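Local coordinates for proline dipeptidase (Streptococcus pneumoniae, PDB 3PN9), which probably cleaves dipeptides that carry proline at the C-terminal position, and is represented here by its creatinase/prolidase N-terminal domain, at residues V24-P27 with V28-N31; H113-K116 with T117-T121; N126-P129 with R130-M134. All blocks are in the same frame, centred on the assembly; numbering follows the deposited sequence.

Overall arrangement
From the N terminus, the chain first leaves strand 21-24 and turns into helix 27-34; contact 1 closes that turn. Contact 2 comes much later, at the C-terminal end of helix 109-118, where the chain turns toward the edge strand 123-126. Contact 3 follows at once, as that strand runs into helix 128-134. The three lie in series, and none encloses or crosses another. Contacts 1 and 3 are neighbours, their centres about 12 Å apart: T29 packs on I131 and V24 on L127, joining the starts of two helices. Contact 2 stands apart, its centre about 19 Å from that of contact 1 and 22 Å from that of contact 3.

Contact 1: V24-P27 with V28-N31; sequences VSDP and VTIN
The backbone oxygen of D26 takes the shortest polar bond here, from I30 N to D26 O at 2.8 Å. This bond closes the first turn of helix 27-34, with D26 as its N-cap. It is nearly straight at the hydrogen, 167°, and the donor lies close to the line of the carbonyl. One residue on, N31 N reaches P27 O at 2.9 Å, a bond tilted out of the carbonyl plane.

The carboxylate of D26 does the capping. With CG anti to the backbone N (chi1 -176°), it swings over the start of the helix, and OD1 accepts from V28 N at 3.0 Å. The amide comes in from above the carboxylate plane, and the bond is bent, 140° at the hydrogen. P27 fills the first helical position, where its lack of an N-H costs no helical bond. T29 crosses D26 at about a right angle; its OG1 sits 3.3 Å from D26 CB but is hydrogen-bonded to E103. E103 also accepts from the backbone N of S25 and D26, tying the turn to the loop after strand 99-102.

Beneath the cap, V24 at the end of its strand packs against the helix. Its CG1 meets I30 CG1 at 3.6 Å and presses on T29 CG2 at 3.5 Å, tighter than usual for two methyls.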
loop_
_atom_site.group_PDB
_atom_site.type_symbol
_atom_site.label_atom_id
_atom_site.label_comp_id
_atom_site.label_asym_id
_atom_site.label_seq_id
_atom_site.Cartn_x
_atom_site.Cartn_y
_atom_site.Cartn_z
ATOM N N VAL A 24 -16.368 -10.133 7.825
ATOM C CA VAL A 24 -15.947 -11.400 8.364
ATOM C C VAL A 24 -17.139 -12.007 9.076
ATOM O O VAL A 24 -17.706 -11.361 10.008
ATOM C CB VAL A 24 -14.806 -11.173 9.418
ATOM C CG1 VAL A 24 -14.234 -12.493 9.873
ATOM C CG2 VAL A 24 -13.639 -10.362 8.703
ATOM N N SER A 25 -17.523 -13.200 8.663
ATOM C CA SER A 25 -18.768 -13.830 9.111
ATOM C C SER A 25 -18.428 -15.083 9.897
ATOM O O SER A 25 -19.253 -15.659 10.618
ATOM C CB SER A 25 -19.617 -14.166 7.889
ATOM O OG SER A 25 -18.923 -15.070 6.966
ATOM N N ASP A 26 -17.201 -15.588 9.759
ATOM C CA ASP A 26 -16.881 -16.945 10.395
ATOM C C ASP A 26 -16.427 -16.665 11.850
ATOM O O ASP A 26 -15.492 -15.863 12.054
ATOM C CB ASP A 26 -15.690 -17.600 9.541
ATOM C CG ASP A 26 -15.350 -19.031 10.052
ATOM O OD1 ASP A 26 -15.671 -19.360 11.235
ATOM O OD2 ASP A 26 -14.851 -19.817 9.227
ATOM N N PRO A 27 -17.120 -17.193 12.899
ATOM C CA PRO A 27 -16.752 -16.901 14.267
ATOM C C PRO A 27 -15.260 -17.262 14.552
ATOM O O PRO A 27 -14.580 -16.608 15.346
ATOM C CB PRO A 27 -17.613 -17.915 15.067
ATOM C CG PRO A 27 -18.972 -17.901 14.168
ATOM C CD PRO A 27 -18.307 -18.088 12.810
ATOM N N VAL A 28 -14.799 -18.295 13.878
ATOM C CA VAL A 28 -13.355 -18.680 13.981
ATOM C C VAL A 28 -12.465 -17.584 13.441
ATOM O O VAL A 28 -11.478 -17.208 14.085
ATOM C CB VAL A 28 -13.087 -20.061 13.341
ATOM C CG1 VAL A 28 -11.524 -20.344 13.261
ATOM C CG2 VAL A 28 -13.761 -21.207 14.166
ATOM N N THR A 29 -12.805 -16.973 12.311
ATOM C CA THR A 29 -11.978 -15.904 11.803
ATOM C C THR A 29 -12.098 -14.672 12.673
ATOM O O THR A 29 -11.104 -13.922 12.921
ATOM C CB THR A 29 -12.377 -15.526 10.338
ATOM O OG1 THR A 29 -12.467 -16.707 9.558
ATOM C CG2 THR A 29 -11.384 -14.520 9.749
ATOM N N ILE A 30 -13.331 -14.374 13.130
ATOM C CA ILE A 30 -13.457 -13.233 13.975
ATOM C C ILE A 30 -12.579 -13.377 15.242
ATOM O O ILE A 30 -11.935 -12.417 15.696
ATOM C CB ILE A 30 -15.007 -13.111 14.433
ATOM C CG1 ILE A 30 -15.805 -12.673 13.153
ATOM C CG2 ILE A 30 -15.060 -12.016 15.551
ATOM C CD1 ILE A 30 -17.416 -12.587 13.353
ATOM N N ASN A 31 -12.606 -14.569 15.825
ATOM C CA ASN A 31 -11.762 -14.768 17.008
ATOM C C ASN A 31 -10.250 -14.658 16.701
ATOM O O ASN A 31 -9.443 -13.953 17.441
ATOM C CB ASN A 31 -12.060 -16.175 17.559
ATOM C CG ASN A 31 -11.224 -16.437 18.832
ATOM O OD1 ASN A 31 -11.137 -15.568 19.667
ATOM N ND2 ASN A 31 -10.635 -17.604 18.948
#

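Contact 2: H113-K116 with T117-T121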
loop_
_atom_site.group_PDB
_atom_site.type_symbol
_atom_site.label_atom_id
_atom_site.label_comp_id
_atom_site.label_asym_id
_atom_site.label_seq_id
_atom_site.Cartn_x
_atom_site.Cartn_y
_atom_site.Cartn_z
ATOM N N HIS A 113 -27.576 -12.962 1.033
ATOM C CA HIS A 113 -28.689 -12.135 0.528
ATOM C C HIS A 113 -28.957 -11.061 1.562
ATOM O O HIS A 113 -29.249 -9.948 1.171
ATOM C CB HIS A 113 -29.949 -13.011 0.368
ATOM C CG HIS A 113 -29.792 -14.090 -0.670
ATOM N ND1 HIS A 113 -30.359 -15.336 -0.513
ATOM C CD2 HIS A 113 -29.130 -14.114 -1.868
ATOM C CE1 HIS A 113 -30.038 -16.092 -1.559
ATOM N NE2 HIS A 113 -29.306 -15.376 -2.389
ATOM N N GLY A 114 -28.782 -11.332 2.846
ATOM C CA GLY A 114 -28.946 -10.213 3.785
ATOM C C GLY A 114 -27.920 -9.093 3.558
ATOM O O GLY A 114 -28.253 -7.911 3.563
ATOM N N LEU A 115 -26.626 -9.440 3.311
ATOM C CA LEU A 115 -25.638 -8.383 3.075
ATOM C C LEU A 115 -25.897 -7.644 1.803
ATOM O O LEU A 115 -25.503 -6.478 1.665
ATOM C CB LEU A 115 -24.180 -9.002 3.073
ATOM C CG LEU A 115 -23.747 -9.637 4.433
ATOM C CD1 LEU A 115 -22.314 -10.359 4.264
ATOM C CD2 LEU A 115 -23.566 -8.425 5.391
ATOM N N LYS A 116 -26.505 -8.310 0.807
ATOM C CA LYS A 116 -26.913 -7.573 -0.399
ATOM C C LYS A 116 -28.013 -6.516 -0.141
ATOM O O LYS A 116 -28.132 -5.558 -0.917
ATOM C CB LYS A 116 -27.327 -8.541 -1.545
ATOM C CG LYS A 116 -26.052 -9.195 -2.147
ATOM C CD LYS A 116 -26.357 -10.175 -3.200
ATOM C CE LYS A 116 -26.517 -9.402 -4.487
ATOM N NZ LYS A 116 -27.223 -10.356 -5.371
ATOM N N THR A 117 -28.744 -6.599 0.960
ATOM C CA THR A 117 -29.647 -5.467 1.249
ATOM C C THR A 117 -28.868 -4.378 1.969
ATOM O O THR A 117 -29.261 -3.220 1.957
ATOM C CB THR A 117 -30.839 -5.804 2.146
ATOM O OG1 THR A 117 -30.363 -6.091 3.444
ATOM C CG2 THR A 117 -31.530 -7.054 1.663
ATOM N N VAL A 118 -27.771 -4.751 2.634
ATOM C CA VAL A 118 -27.007 -3.719 3.323
ATOM C C VAL A 118 -26.182 -3.017 2.241
ATOM O O VAL A 118 -26.079 -1.799 2.294
ATOM C CB VAL A 118 -26.035 -4.321 4.358
ATOM C CG1 VAL A 118 -24.977 -3.279 4.884
ATOM C CG2 VAL A 118 -26.733 -5.133 5.464
ATOM N N PHE A 119 -25.525 -3.778 1.329
ATOM C CA PHE A 119 -24.689 -3.211 0.277
ATOM C C PHE A 119 -25.343 -3.450 -1.081
ATOM O O PHE A 119 -25.008 -4.395 -1.810
ATOM C CB PHE A 119 -23.241 -3.899 0.294
ATOM C CG PHE A 119 -22.603 -3.888 1.658
ATOM C CD1 PHE A 119 -22.219 -2.682 2.226
ATOM C CD2 PHE A 119 -22.390 -5.082 2.365
ATOM C CE1 PHE A 119 -21.575 -2.635 3.440
ATOM C CE2 PHE A 119 -21.799 -5.031 3.576
ATOM C CZ PHE A 119 -21.383 -3.819 4.153
ATOM N N GLU A 120 -26.284 -2.608 -1.453
ATOM C CA GLU A 120 -27.187 -2.865 -2.586
ATOM C C GLU A 120 -26.556 -2.788 -3.918
ATOM O O GLU A 120 -27.062 -3.403 -4.834
ATOM C CB GLU A 120 -28.351 -1.832 -2.584
ATOM C CG GLU A 120 -29.157 -2.047 -1.310
ATOM C CD GLU A 120 -30.377 -1.070 -1.208
ATOM O OE1 GLU A 120 -30.404 -0.203 -0.331
ATOM O OE2 GLU A 120 -31.274 -1.162 -2.037
ATOM N N THR A 121 -25.478 -2.029 -4.096
ATOM C CA THR A 121 -24.864 -2.080 -5.438
ATOM C C THR A 121 -23.381 -2.526 -5.399
ATOM O O THR A 121 -22.660 -2.160 -6.304
ATOM C CB THR A 121 -24.924 -0.667 -6.124
ATOM O OG1 THR A 121 -24.528 0.325 -5.151
ATOM C CG2 THR A 121 -26.458 -0.333 -6.511
#
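T117 turns its hydroxyl back along the helix to G114. Its OG1 lies between the backbone N and the carbonyl carbon (chi1 68°), which brings it to G114 O at 2.8 Å, in the plane of that carbonyl. T117 N reaches the same oxygen at 3.0 Å from well above the plane, so one residue grips G114 O twice. The helical bonds from T117 N to H113 O and from V118 N to G114 O are long and weak.

V118 and F119 are buried. V118 CG1 stands 3.6 Å above the F119 ring, over its centre, and the ring's CE2 comes to L115 CD2 at 4.2 Å. V118 packs on I88 and L92, while F119 packs on V21, V23 and V100 of the sheet and meets F97 edge-to-face. E120, which is exposed, reaches K89 in a salt bridge.

The last firm backbone bond, F119 N to L115 O at 2.7 Å, runs nearly straight at 169°. F119 is the first residue to leave helical angles, and E120 CA still offers its hydrogen to K116 O. This is the C-terminal end of the helix in a beta-alpha-beta unit, strands 99-102 and 123-126 joined through helix 109-118.

Contact 3: N126-P129 with R130-M134; sequences NLTP and RIQRM
Backbone bonds between the two segments include Q132 N to T128 O at 2.9 Å, nearly straight at 173°. R133 N to P129 O is as short and slightly more bent, while I131 N reaches back to L127 O over a longer 3.3 Å. Together they wind the opening turns of helix 128-134.

The cap is polar and comes from ahead of the helix. A chi1 near 180° carries the N126 amide beside that residue's own carbonyl carbon, and its OD1 accepts from T128 N at 3.0 Å, met from above the amide plane. The same OD1 also takes a bond from F104 N. A water stands between R130 N, from which it accepts at 2.9 Å, and N126 O, the carbonyl four residues back, to which it donates; it relays that link.

The apolar pair is L127 and I131: L127 CG approaches I131 CG1 at 3.9 Å, the two chains passing at a slant. L127 goes on to A22 and V24 of the sheet while I131 meets T29. Separately, T128 CG2 lies in plain van der Waals contact with the Q132 amide, 3.8 Å from its CD.

The charged groups gather further along. The R133 guanidinium has R130 CD over one face, toward its rim, and M134 CE lies over a face of the R130 guanidinium; M134 is present as selenomethionine. D80 of the second subunit accepts from N126 N. The chemistry thus divides: cap and water order the first turn, L127 joins it to the sheet, R130 ties the helix to Q9 of helix 6-17, and R133 reaches E42 of the second subunit in a salt bridge that probably contributes to holding the two subunits together.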
loop_
_atom_site.group_PDB
_atom_site.type_symbol
_atom_site.label_atom_id
_atom_site.label_comp_id
_atom_site.label_asym_id
_atom_site.label_seq_id
_atom_site.Cartn_x
_atom_site.Cartn_y
_atom_site.Cartn_z
ATOM N N ASN A 126 -13.729 -12.394 -2.832
ATOM C CA ASN A 126 -13.553 -13.433 -1.827
ATOM C C ASN A 126 -12.403 -12.984 -0.892
ATOM O O ASN A 126 -11.262 -12.834 -1.348
ATOM C CB ASN A 126 -13.198 -14.721 -2.580
ATOM C CG ASN A 126 -13.079 -15.921 -1.664
ATOM O OD1 ASN A 126 -13.368 -15.835 -0.495
ATOM N ND2 ASN A 126 -12.638 -17.077 -2.207
ATOM N N LEU A 127 -12.625 -12.980 0.415
ATOM C CA LEU A 127 -11.623 -12.631 1.415
ATOM C C LEU A 127 -10.934 -13.902 1.932
ATOM O O LEU A 127 -9.924 -13.779 2.628
ATOM C CB LEU A 127 -12.425 -12.083 2.669
ATOM C CG LEU A 127 -11.659 -11.581 3.945
ATOM C CD1 LEU A 127 -10.760 -10.429 3.519
ATOM C CD2 LEU A 127 -12.697 -11.012 4.958
ATOM N N THR A 128 -11.515 -15.106 1.765
ATOM C CA THR A 128 -10.935 -16.276 2.420
ATOM C C THR A 128 -9.380 -16.481 2.115
ATOM O O THR A 128 -8.616 -16.751 3.029
ATOM C CB THR A 128 -11.785 -17.542 2.037
ATOM O OG1 THR A 128 -13.057 -17.368 2.743
ATOM C CG2 THR A 128 -11.130 -18.906 2.518
ATOM N N PRO A 129 -8.988 -16.423 0.855
ATOM C CA PRO A 129 -7.538 -16.756 0.558
ATOM C C PRO A 129 -6.672 -15.744 1.268
ATOM O O PRO A 129 -5.621 -16.111 1.770
ATOM C CB PRO A 129 -7.426 -16.516 -0.971
ATOM C CG PRO A 129 -8.901 -17.028 -1.535
ATOM C CD PRO A 129 -9.809 -16.276 -0.403
ATOM N N ARG A 130 -7.090 -14.470 1.367
ATOM C CA ARG A 130 -6.229 -13.509 2.083
ATOM C C ARG A 130 -6.031 -13.901 3.533
ATOM O O ARG A 130 -4.919 -13.734 4.102
ATOM C CB ARG A 130 -6.730 -12.027 1.973
ATOM C CG ARG A 130 -5.828 -11.071 2.795
ATOM C CD ARG A 130 -4.392 -10.923 2.030
ATOM N NE ARG A 130 -3.494 -10.040 2.766
ATOM C CZ ARG A 130 -2.711 -10.399 3.803
ATOM N NH1 ARG A 130 -2.692 -11.652 4.235
ATOM N NH2 ARG A 130 -1.849 -9.516 4.371
ATOM N N ILE A 131 -7.086 -14.359 4.194
ATOM C CA ILE A 131 -6.971 -14.724 5.583
ATOM C C ILE A 131 -6.150 -16.073 5.677
ATOM O O ILE A 131 -5.402 -16.256 6.623
ATOM C CB ILE A 131 -8.431 -15.062 6.190
ATOM C CG1 ILE A 131 -9.397 -13.836 6.171
ATOM C CG2 ILE A 131 -8.401 -15.839 7.604
ATOM C CD1 ILE A 131 -8.871 -12.691 6.808
ATOM N N GLN A 132 -6.380 -17.023 4.797
ATOM C CA GLN A 132 -5.537 -18.230 4.824
ATOM C C GLN A 132 -4.007 -17.844 4.687
ATOM O O GLN A 132 -3.194 -18.455 5.316
ATOM C CB GLN A 132 -5.857 -19.190 3.658
ATOM C CG GLN A 132 -7.313 -19.753 3.923
ATOM C CD GLN A 132 -7.774 -20.591 2.732
ATOM O OE1 GLN A 132 -7.629 -20.216 1.595
ATOM N NE2 GLN A 132 -8.415 -21.700 3.036
ATOM N N ARG A 133 -3.685 -16.878 3.841
ATOM C CA ARG A 133 -2.288 -16.380 3.695
ATOM C C ARG A 133 -1.803 -15.765 4.972
ATOM O O ARG A 133 -0.645 -16.000 5.456
ATOM C CB ARG A 133 -2.235 -15.359 2.451
ATOM C CG ARG A 133 -0.808 -14.926 2.044
ATOM C CD ARG A 133 -0.795 -13.601 1.129
ATOM N NE ARG A 133 -1.911 -13.638 0.199
ATOM C CZ ARG A 133 -2.448 -12.551 -0.371
ATOM N NH1 ARG A 133 -1.956 -11.258 -0.140
ATOM N NH2 ARG A 133 -3.503 -12.758 -1.136
HETATM N N MSE A 134 -2.706 -15.050 5.685
HETATM C CA MSE A 134 -2.253 -14.417 6.883
HETATM C C MSE A 134 -1.828 -15.426 7.968
HETATM O O MSE A 134 -0.931 -15.145 8.850
HETATM C CB MSE A 134 -3.467 -13.562 7.469
HETATM C CG MSE A 134 -2.968 -12.682 8.473
HETATM SE SE MSE A 134 -4.561 -11.358 8.916
HETATM C CE MSE A 134 -5.100 -10.925 7.259
HETATM O O HOH W 1 -8.672 -13.023 -0.559
#